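Local structure of CELL division control protein 6 (Pyrobaculum aerophilum, 1FNN) at residues R46-G51 against D169-N174; N80-R85 against A134-P139; L129-A134 against L162-H167. The protein binds ADP with a magnesium ion, probably hydrolyses ATP as an AAA+ protein of the Cdc6/Cdc18 family, and probably takes part in regulating DNA replication. All coordinates share one frame; numbering follows the deposited sequence.

How the contacts relate
From the N terminus, strand 46-50 supplies the first half of contact 1, which closes on 169-174 only after 117 intervening residues; contacts 2 and 3 are both nested inside this long loop. Because 129-134 comes before 134-139, sharing Ala134 with it, and 162-167 comes after it, contacts 2 and 3 cross. Backbone bonds weld the contacts together: Gly81 N meets Asp132 O, and Leu49 N meets Ile164 O. Contact 3 pairs strands 127-132 and 160-166 of the parallel AAA+ sheet, contact 2 joins the loops that follow the neighbouring strands 75-80 and 127-132, and contact 1 packs the short helix 170-173 on strand 46-50.

Contact 1 (R46-G51 against D169-N174); sequences RATLLG and DAVLNN
Asp169, whose carboxylate rests against Leu50, has its backbone oxygen gripped by two amides of helix 170-173: Asn173 N donates to Asp169 O at 2.8 Å, and Leu172 N adds a weak bond. This short helix follows strand 160-166 and packs on strand 46-50, which in the P-loop NTPase fold runs directly into the nucleotide-binding loop. The pattern beginning at Gly51 is that of a Walker A motif, and Gly51 O accepts a hydrogen bond from the ADP-binding Lys57.

Thr48 and Leu50 face the helix, while Ala47 and Leu49 turn to helix 23-38. The two methyls of Leu50 divide the work. CD1, extended away from the backbone by a chi2 of 176°, lies over the flat side of the Asp169 carboxylate, with Leu50 CD1 3.9 Å from Asp169 OD1 and 4.0 Å from Asp169 OD2. The carboxylate itself is engaged by charge, OD1 forming a salt bridge to Arg189 on strand 187-189. Leu50 CD2 instead packs at 3.6 Å on Val171 CG1. Val171 CG1 sits between its own backbone N and carbonyl carbon (chi1 74°), a crowded position that aims it at the strand; it also approaches Thr48 CG2 at 4.3 Å. Val171 CG2 is left to pack on the backbone of Ala134 and Phe135.

Thr48 and Leu172 reach toward each other tip to tip. Leu172 also touches Ile164, Met183 and Val187, so its side chain fills a junction between strand 46-50, its two neighbours in the sheet and helix 177-183. In this apolar setting the Thr48 hydroxyl is buried without a polar partner in the model: its OG1 faces the methyl Leu172 CD2 at 3.7 Å.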
loop_
_atom_site.group_PDB
_atom_site.type_symbol
_atom_site.label_atom_id
_atom_site.label_comp_id
_atom_site.label_asym_id
_atom_site.label_seq_id
_atom_site.Cartn_x
_atom_site.Cartn_y
_atom_site.Cartn_z
ATOM N N ARG A 46 10.506 0.516 22.688
ATOM C CA ARG A 46 9.195 0.753 22.111
ATOM C C ARG A 46 9.313 1.652 20.875
ATOM O O ARG A 46 10.280 2.426 20.804
ATOM C CB ARG A 46 8.133 1.175 23.079
ATOM C CG ARG A 46 8.294 2.309 24.044
ATOM C CD ARG A 46 9.517 2.230 24.964
ATOM N NE ARG A 46 9.520 3.384 25.820
ATOM C CZ ARG A 46 10.437 3.870 26.623
ATOM N NH1 ARG A 46 11.613 3.278 26.752
ATOM N NH2 ARG A 46 10.100 4.973 27.278
ATOM N N ALA A 47 8.542 1.335 19.818
ATOM C CA ALA A 47 8.506 2.167 18.615
ATOM C C ALA A 47 7.046 2.307 18.142
ATOM O O ALA A 47 6.211 1.444 18.398
ATOM C CB ALA A 47 9.280 1.507 17.487
ATOM N N THR A 48 6.780 3.317 17.325
ATOM C CA THR A 48 5.488 3.540 16.694
ATOM C C THR A 48 5.745 3.642 15.202
ATOM O O THR A 48 6.701 4.354 14.872
ATOM C CB THR A 48 4.812 4.839 17.178
ATOM O OG1 THR A 48 4.583 4.753 18.578
ATOM C CG2 THR A 48 3.473 5.053 16.496
ATOM N N LEU A 49 5.073 2.832 14.405
ATOM C CA LEU A 49 5.247 2.850 12.959
ATOM C C LEU A 49 4.056 3.612 12.345
ATOM O O LEU A 49 2.910 3.261 12.676
ATOM C CB LEU A 49 5.270 1.420 12.390
ATOM C CG LEU A 49 6.220 0.402 13.059
ATOM C CD1 LEU A 49 6.240 -0.876 12.216
ATOM C CD2 LEU A 49 7.645 0.911 13.275
ATOM N N LEU A 50 4.312 4.650 11.547
ATOM C CA LEU A 50 3.176 5.455 11.037
ATOM C C LEU A 50 3.286 5.586 9.532
ATOM O O LEU A 50 4.339 5.850 8.950
ATOM C CB LEU A 50 3.180 6.873 11.646
ATOM C CG LEU A 50 3.081 6.985 13.159
ATOM C CD1 LEU A 50 3.186 8.455 13.621
ATOM C CD2 LEU A 50 1.752 6.400 13.656
ATOM N N GLY A 51 2.129 5.437 8.873
ATOM C CA GLY A 51 2.107 5.532 7.418
ATOM C C GLY A 51 0.733 5.100 6.932
ATOM O O GLY A 51 0.076 4.312 7.637
ATOM N N ASP A 169 -0.168 10.552 13.195
ATOM C CA ASP A 169 0.075 10.927 14.581
ATOM C C ASP A 169 -1.136 10.893 15.475
ATOM O O ASP A 169 -1.031 10.872 16.713
ATOM C CB ASP A 169 0.774 12.301 14.597
ATOM C CG ASP A 169 2.184 12.248 14.062
ATOM O OD1 ASP A 169 3.137 12.124 14.856
ATOM O OD2 ASP A 169 2.446 12.323 12.850
ATOM N N ALA A 170 -2.353 10.777 14.977
ATOM C CA ALA A 170 -3.542 10.694 15.826
ATOM C C ALA A 170 -3.522 9.472 16.730
ATOM O O ALA A 170 -4.044 9.518 17.857
ATOM C CB ALA A 170 -4.799 10.701 14.984
ATOM N N VAL A 171 -2.852 8.387 16.311
ATOM C CA VAL A 171 -2.790 7.218 17.205
ATOM C C VAL A 171 -2.063 7.609 18.486
ATOM O O VAL A 171 -2.420 7.134 19.573
ATOM C CB VAL A 171 -2.225 5.986 16.478
ATOM C CG1 VAL A 171 -0.720 6.088 16.259
ATOM C CG2 VAL A 171 -2.591 4.724 17.264
ATOM N N LEU A 172 -1.043 8.455 18.425
ATOM C CA LEU A 172 -0.353 8.968 19.593
ATOM C C LEU A 172 -1.017 10.180 20.248
ATOM O O LEU A 172 -1.117 10.297 21.478
ATOM C CB LEU A 172 1.065 9.396 19.158
ATOM C CG LEU A 172 2.006 8.266 18.738
ATOM C CD1 LEU A 172 3.386 8.807 18.405
ATOM C CD2 LEU A 172 2.078 7.213 19.836
ATOM N N ASN A 173 -1.517 11.102 19.411
ATOM C CA ASN A 173 -2.150 12.317 19.919
ATOM C C ASN A 173 -3.365 12.046 20.774
ATOM O O ASN A 173 -3.588 12.778 21.734
ATOM C CB ASN A 173 -2.495 13.274 18.773
ATOM C CG ASN A 173 -1.212 13.850 18.202
ATOM O OD1 ASN A 173 -0.174 13.848 18.871
ATOM N ND2 ASN A 173 -1.271 14.337 16.981
ATOM N N ASN A 174 -4.122 10.983 20.525
ATOM C CA ASN A 174 -5.287 10.651 21.325
ATOM C C ASN A 174 -4.928 10.021 22.663
ATOM O O ASN A 174 -5.817 9.694 23.445
ATOM C CB ASN A 174 -6.245 9.767 20.532
ATOM C CG ASN A 174 -6.738 10.445 19.270
ATOM O OD1 ASN A 174 -7.203 9.785 18.344
ATOM N ND2 ASN A 174 -6.658 11.762 19.187
#

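Contact 2 (N80-R85 against A134-P139); sequences NGFIYR and AFNLAP
Asn136, with CG anti to its carbonyl carbon (chi1 -70°), and Arg85, with a chain extended from CG to NE, bring an amide and a guanidinium face to face. Their planes are 18° apart and stacked, and Asn136 OD1 lies over the centre of the guanidinium, 3.6 Å from Arg85 CZ. The pair joins the loops that follow strands 75-80 and 127-132, at the C-terminal edge of the parallel sheet where P-loop NTPases bind nucleotide; the Phe82 side chain is about 9 Å from the bound magnesium ion.

Both flat groups are held. Arg85 grips one backbone oxygen side-on, Arg85 NE to Phe82 O at 3.0 Å and Arg85 NH2 to Phe82 O at 3.1 Å. NH2 meets it in the carbonyl plane, on a lone pair, whereas NE comes from above that plane. The amide is fixed from its other branch, Asn136 ND2 donating to Asp133 O. A leucine in place of Asn136 has no amide, and this would probably leave Asp133 O without its donor and the guanidinium face without its stacked partner, freer to turn. The base of the side chain is tightly packed too, with Asn136 CB 3.1 Å from Gly81 O. At its end, Asn136 ND2 rests near Phe82 CA.

The turn in 80-85 has its own brace, an Asx turn in which Asn80 OD1 accepts from Phe82 N at 2.8 Å. Asn80 O also takes the amides of Ile83 and Tyr84. Beside this turn, Leu137 touches Ile90 of helix 87-97, and Leu137 CD2 comes within 4.0 Å of Gly81 CA. The same methyl faces a buried carbonyl that has no polar partner in the model, Leu137 CD2 lying 3.8 Å from Tyr84 O.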
loop_
_atom_site.group_PDB
_atom_site.type_symbol
_atom_site.label_atom_id
_atom_site.label_comp_id
_atom_site.label_asym_id
_atom_site.label_seq_id
_atom_site.Cartn_x
_atom_site.Cartn_y
_atom_site.Cartn_z
ATOM N N ASN A 80 -3.365 -8.338 15.688
ATOM C CA ASN A 80 -3.949 -7.498 14.606
ATOM C C ASN A 80 -5.114 -6.733 15.202
ATOM O O ASN A 80 -6.192 -7.314 15.419
ATOM C CB ASN A 80 -4.378 -8.403 13.458
ATOM C CG ASN A 80 -5.156 -7.710 12.360
ATOM O OD1 ASN A 80 -5.499 -6.531 12.462
ATOM N ND2 ASN A 80 -5.424 -8.475 11.308
ATOM N N GLY A 81 -4.977 -5.423 15.389
ATOM C CA GLY A 81 -5.988 -4.594 16.015
ATOM C C GLY A 81 -7.269 -4.479 15.185
ATOM O O GLY A 81 -8.306 -4.039 15.687
ATOM N N PHE A 82 -7.237 -4.884 13.916
ATOM C CA PHE A 82 -8.469 -4.908 13.135
ATOM C C PHE A 82 -9.389 -6.019 13.661
ATOM O O PHE A 82 -10.599 -5.904 13.496
ATOM C CB PHE A 82 -8.226 -5.139 11.647
ATOM C CG PHE A 82 -9.505 -5.205 10.852
ATOM C CD1 PHE A 82 -10.124 -4.045 10.406
ATOM C CD2 PHE A 82 -10.082 -6.428 10.550
ATOM C CE1 PHE A 82 -11.299 -4.120 9.672
ATOM C CE2 PHE A 82 -11.255 -6.508 9.819
ATOM C CZ PHE A 82 -11.863 -5.347 9.379
ATOM N N ILE A 83 -8.808 -7.124 14.100
ATOM C CA ILE A 83 -9.510 -8.285 14.604
ATOM C C ILE A 83 -9.738 -8.250 16.101
ATOM O O ILE A 83 -10.853 -8.479 16.588
ATOM C CB ILE A 83 -8.662 -9.541 14.267
ATOM C CG1 ILE A 83 -8.464 -9.614 12.754
ATOM C CG2 ILE A 83 -9.291 -10.810 14.808
ATOM C CD1 ILE A 83 -7.439 -10.651 12.329
ATOM N N TYR A 84 -8.682 -8.016 16.888
ATOM C CA TYR A 84 -8.801 -7.994 18.346
ATOM C C TYR A 84 -8.788 -6.554 18.828
ATOM O O TYR A 84 -7.726 -5.931 18.821
ATOM C CB TYR A 84 -7.644 -8.793 18.968
ATOM C CG TYR A 84 -7.545 -10.151 18.305
ATOM C CD1 TYR A 84 -6.613 -10.419 17.312
ATOM C CD2 TYR A 84 -8.415 -11.163 18.705
ATOM C CE1 TYR A 84 -6.534 -11.664 16.715
ATOM C CE2 TYR A 84 -8.346 -12.416 18.116
ATOM C CZ TYR A 84 -7.416 -12.656 17.134
ATOM O OH TYR A 84 -7.376 -13.904 16.574
ATOM N N ARG A 85 -9.916 -6.024 19.298
ATOM C CA ARG A 85 -10.017 -4.596 19.598
ATOM C C ARG A 85 -10.210 -4.216 21.047
ATOM O O ARG A 85 -9.677 -3.181 21.476
ATOM C CB ARG A 85 -11.182 -3.986 18.796
ATOM C CG ARG A 85 -10.899 -4.023 17.304
ATOM C CD ARG A 85 -11.997 -3.365 16.478
ATOM N NE ARG A 85 -11.759 -3.588 15.061
ATOM C CZ ARG A 85 -12.412 -3.018 14.058
ATOM N NH1 ARG A 85 -13.388 -2.152 14.295
ATOM N NH2 ARG A 85 -12.086 -3.317 12.806
ATOM N N ALA A 134 -3.324 -0.261 15.424
ATOM C CA ALA A 134 -3.720 0.108 16.763
ATOM C C ALA A 134 -4.659 1.284 16.893
ATOM O O ALA A 134 -5.276 1.415 17.959
ATOM C CB ALA A 134 -2.442 0.342 17.583
ATOM N N PHE A 135 -4.945 2.007 15.837
ATOM C CA PHE A 135 -5.986 3.025 15.782
ATOM C C PHE A 135 -7.352 2.405 16.036
ATOM O O PHE A 135 -8.247 3.064 16.581
ATOM C CB PHE A 135 -6.028 3.784 14.443
ATOM C CG PHE A 135 -5.998 2.929 13.218
ATOM C CD1 PHE A 135 -7.159 2.480 12.620
ATOM C CD2 PHE A 135 -4.793 2.564 12.644
ATOM C CE1 PHE A 135 -7.125 1.690 11.488
ATOM C CE2 PHE A 135 -4.734 1.777 11.515
ATOM C CZ PHE A 135 -5.913 1.337 10.934
ATOM N N ASN A 136 -7.508 1.102 15.782
ATOM C CA ASN A 136 -8.721 0.381 16.089
ATOM C C ASN A 136 -8.977 0.221 17.584
ATOM O O ASN A 136 -10.111 -0.150 17.901
ATOM C CB ASN A 136 -8.727 -1.006 15.445
ATOM C CG ASN A 136 -8.868 -0.945 13.945
ATOM O OD1 ASN A 136 -9.887 -0.493 13.418
ATOM N ND2 ASN A 136 -7.840 -1.405 13.242
ATOM N N LEU A 137 -8.001 0.380 18.472
ATOM C CA LEU A 137 -8.257 0.181 19.883
ATOM C C LEU A 137 -8.704 1.493 20.554
ATOM O O LEU A 137 -8.353 2.584 20.111
ATOM C CB LEU A 137 -7.039 -0.288 20.669
ATOM C CG LEU A 137 -6.010 -1.236 20.071
ATOM C CD1 LEU A 137 -5.109 -1.823 21.160
ATOM C CD2 LEU A 137 -6.615 -2.332 19.217
ATOM N N ALA A 138 -9.373 1.334 21.696
ATOM C CA ALA A 138 -9.692 2.547 22.474
ATOM C C ALA A 138 -8.353 2.999 23.050
ATOM O O ALA A 138 -7.579 2.192 23.579
ATOM C CB ALA A 138 -10.709 2.239 23.557
ATOM N N PRO A 139 -8.137 4.304 23.164
ATOM C CA PRO A 139 -6.910 4.834 23.737
ATOM C C PRO A 139 -6.559 4.263 25.093
ATOM O O PRO A 139 -5.383 4.000 25.373
ATOM C CB PRO A 139 -7.196 6.335 23.763
ATOM C CG PRO A 139 -8.089 6.573 22.590
ATOM C CD PRO A 139 -8.966 5.349 22.519
#

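Contact 3 (L129-A134 against L162-H167); sequences LVLDDA and LVIVGH
Leu129 and Leu162 begin a parallel pairing in which strand 129-132 runs beside strand 162-166, their axes 8° apart, as adjacent inner strands of the AAA+ sheet. The backbone bonds come first. Val163 N donates to Leu129 O at 2.9 Å, and Leu131 N to Val163 O at 2.8 Å. Val165 N to Leu131 O is more tilted, at 3.1 Å. Asp133 turns the chain with positive phi and psi, yet Ala134 N still returns to Val165 O at 2.8 Å. Weaker CA-H...O contacts fill in, as from Val130 CA to Val163 O at 3.3 Å.

Among the apolar contacts, Leu129 and Leu162 lie side by side, pointing the same way. Leu162 CD1 is 4.0 Å from Leu129 CD2 and also touches Leu131, so one methyl serves two leucines.

The polar group is Asp132, a residue seen to bind magnesium in this protein and placed as the first acidic residue of a Walker B motif; here its side chain lies about 4 Å from the ion. Its OD1 accepts from Asp133 N on the anti side of the carboxylate and presses closely on Val165, with Asp132 OD1 3.2 Å from Val165 CG1. OD2 is bonded to Thr58 and Tyr78, which helps fix the carboxylate beside the metal site.

The strand pair is sandwiched by helices: Val130, Val163 and Val165 meet Leu61 of helix 57-68 on one face, while Leu131, Leu162 and Ile164 meet helix 139-148 on the other. Strand 75-80 flanks it beyond Val130, and strand 46-50 beyond Ile164.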
loop_
_atom_site.group_PDB
_atom_site.type_symbol
_atom_site.label_atom_id
_atom_site.label_comp_id
_atom_site.label_asym_id
_atom_site.label_seq_id
_atom_site.Cartn_x
_atom_site.Cartn_y
_atom_site.Cartn_z
ATOM N N LEU A 129 5.785 -7.647 21.667
ATOM C CA LEU A 129 4.372 -7.451 21.416
ATOM C C LEU A 129 4.125 -6.388 20.354
ATOM O O LEU A 129 4.713 -5.299 20.348
ATOM C CB LEU A 129 3.706 -7.082 22.744
ATOM C CG LEU A 129 2.208 -6.766 22.728
ATOM C CD1 LEU A 129 1.372 -7.991 22.314
ATOM C CD2 LEU A 129 1.763 -6.236 24.094
ATOM N N VAL A 130 3.438 -6.802 19.286
ATOM C CA VAL A 130 3.124 -5.862 18.222
ATOM C C VAL A 130 1.615 -5.601 18.289
ATOM O O VAL A 130 0.819 -6.544 18.162
ATOM C CB VAL A 130 3.498 -6.434 16.831
ATOM C CG1 VAL A 130 3.030 -5.457 15.759
ATOM C CG2 VAL A 130 5.016 -6.672 16.727
ATOM N N LEU A 131 1.242 -4.331 18.418
ATOM C CA LEU A 131 -0.187 -4.011 18.248
ATOM C C LEU A 131 -0.392 -3.350 16.898
ATOM O O LEU A 131 -0.233 -2.121 16.788
ATOM C CB LEU A 131 -0.622 -3.096 19.407
ATOM C CG LEU A 131 -0.359 -3.668 20.804
ATOM C CD1 LEU A 131 -0.764 -2.657 21.885
ATOM C CD2 LEU A 131 -1.092 -4.994 21.030
ATOM N N ASP A 132 -0.650 -4.156 15.867
ATOM C CA ASP A 132 -0.787 -3.668 14.510
ATOM C C ASP A 132 -2.157 -3.011 14.325
ATOM O O ASP A 132 -3.090 -3.293 15.078
ATOM C CB ASP A 132 -0.646 -4.799 13.469
ATOM C CG ASP A 132 -0.046 -4.303 12.175
ATOM O OD1 ASP A 132 -0.042 -3.063 11.932
ATOM O OD2 ASP A 132 0.432 -5.131 11.373
ATOM N N ASP A 133 -2.225 -2.039 13.444
ATOM C CA ASP A 133 -3.425 -1.226 13.246
ATOM C C ASP A 133 -4.104 -0.877 14.554
ATOM O O ASP A 133 -5.306 -1.084 14.723
ATOM C CB ASP A 133 -4.453 -1.913 12.335
ATOM C CG ASP A 133 -3.772 -2.186 10.996
ATOM O OD1 ASP A 133 -3.000 -1.305 10.554
ATOM O OD2 ASP A 133 -4.057 -3.275 10.472
ATOM N N ALA A 134 -3.324 -0.261 15.424
ATOM C CA ALA A 134 -3.720 0.108 16.763
ATOM C C ALA A 134 -4.659 1.284 16.893
ATOM O O ALA A 134 -5.276 1.415 17.959
ATOM C CB ALA A 134 -2.442 0.342 17.583
ATOM N N LEU A 162 7.644 -3.273 22.766
ATOM C CA LEU A 162 6.316 -2.994 22.230
ATOM C C LEU A 162 6.377 -2.143 20.969
ATOM O O LEU A 162 7.016 -1.061 20.942
ATOM C CB LEU A 162 5.504 -2.239 23.295
ATOM C CG LEU A 162 4.147 -1.740 22.771
ATOM C CD1 LEU A 162 3.199 -2.898 22.450
ATOM C CD2 LEU A 162 3.524 -0.777 23.784
ATOM N N VAL A 163 5.814 -2.662 19.879
ATOM C CA VAL A 163 5.668 -1.847 18.673
ATOM C C VAL A 163 4.166 -1.618 18.450
ATOM O O VAL A 163 3.387 -2.600 18.454
ATOM C CB VAL A 163 6.274 -2.517 17.429
ATOM C CG1 VAL A 163 5.972 -1.712 16.149
ATOM C CG2 VAL A 163 7.792 -2.583 17.564
ATOM N N ILE A 164 3.759 -0.370 18.216
ATOM C CA ILE A 164 2.386 -0.054 17.857
ATOM C C ILE A 164 2.351 0.639 16.480
ATOM O O ILE A 164 3.354 1.210 16.014
ATOM C CB ILE A 164 1.663 0.853 18.860
ATOM C CG1 ILE A 164 2.202 2.278 18.773
ATOM C CG2 ILE A 164 1.792 0.306 20.281
ATOM C CD1 ILE A 164 1.450 3.243 19.685
ATOM N N VAL A 165 1.277 0.357 15.755
ATOM C CA VAL A 165 1.180 0.750 14.363
ATOM C C VAL A 165 -0.066 1.587 14.074
ATOM O O VAL A 165 -1.151 1.275 14.533
ATOM C CB VAL A 165 1.160 -0.497 13.459
ATOM C CG1 VAL A 165 1.098 -0.086 11.991
ATOM C CG2 VAL A 165 2.356 -1.417 13.656
ATOM N N GLY A 166 0.142 2.756 13.427
ATOM C CA GLY A 166 -1.008 3.602 13.098
ATOM C C GLY A 166 -0.819 4.221 11.716
ATOM O O GLY A 166 0.157 3.987 11.020
ATOM N N HIS A 167 -1.796 5.025 11.300
ATOM C CA HIS A 167 -1.780 5.694 10.017
ATOM C C HIS A 167 -1.084 7.050 10.063
ATOM O O HIS A 167 -0.404 7.399 9.102
ATOM C CB HIS A 167 -3.206 5.959 9.491
ATOM C CG HIS A 167 -3.803 4.683 8.965
ATOM N ND1 HIS A 167 -5.150 4.409 9.018
ATOM C CD2 HIS A 167 -3.209 3.609 8.376
ATOM C CE1 HIS A 167 -5.374 3.228 8.486
ATOM N NE2 HIS A 167 -4.218 2.722 8.091
#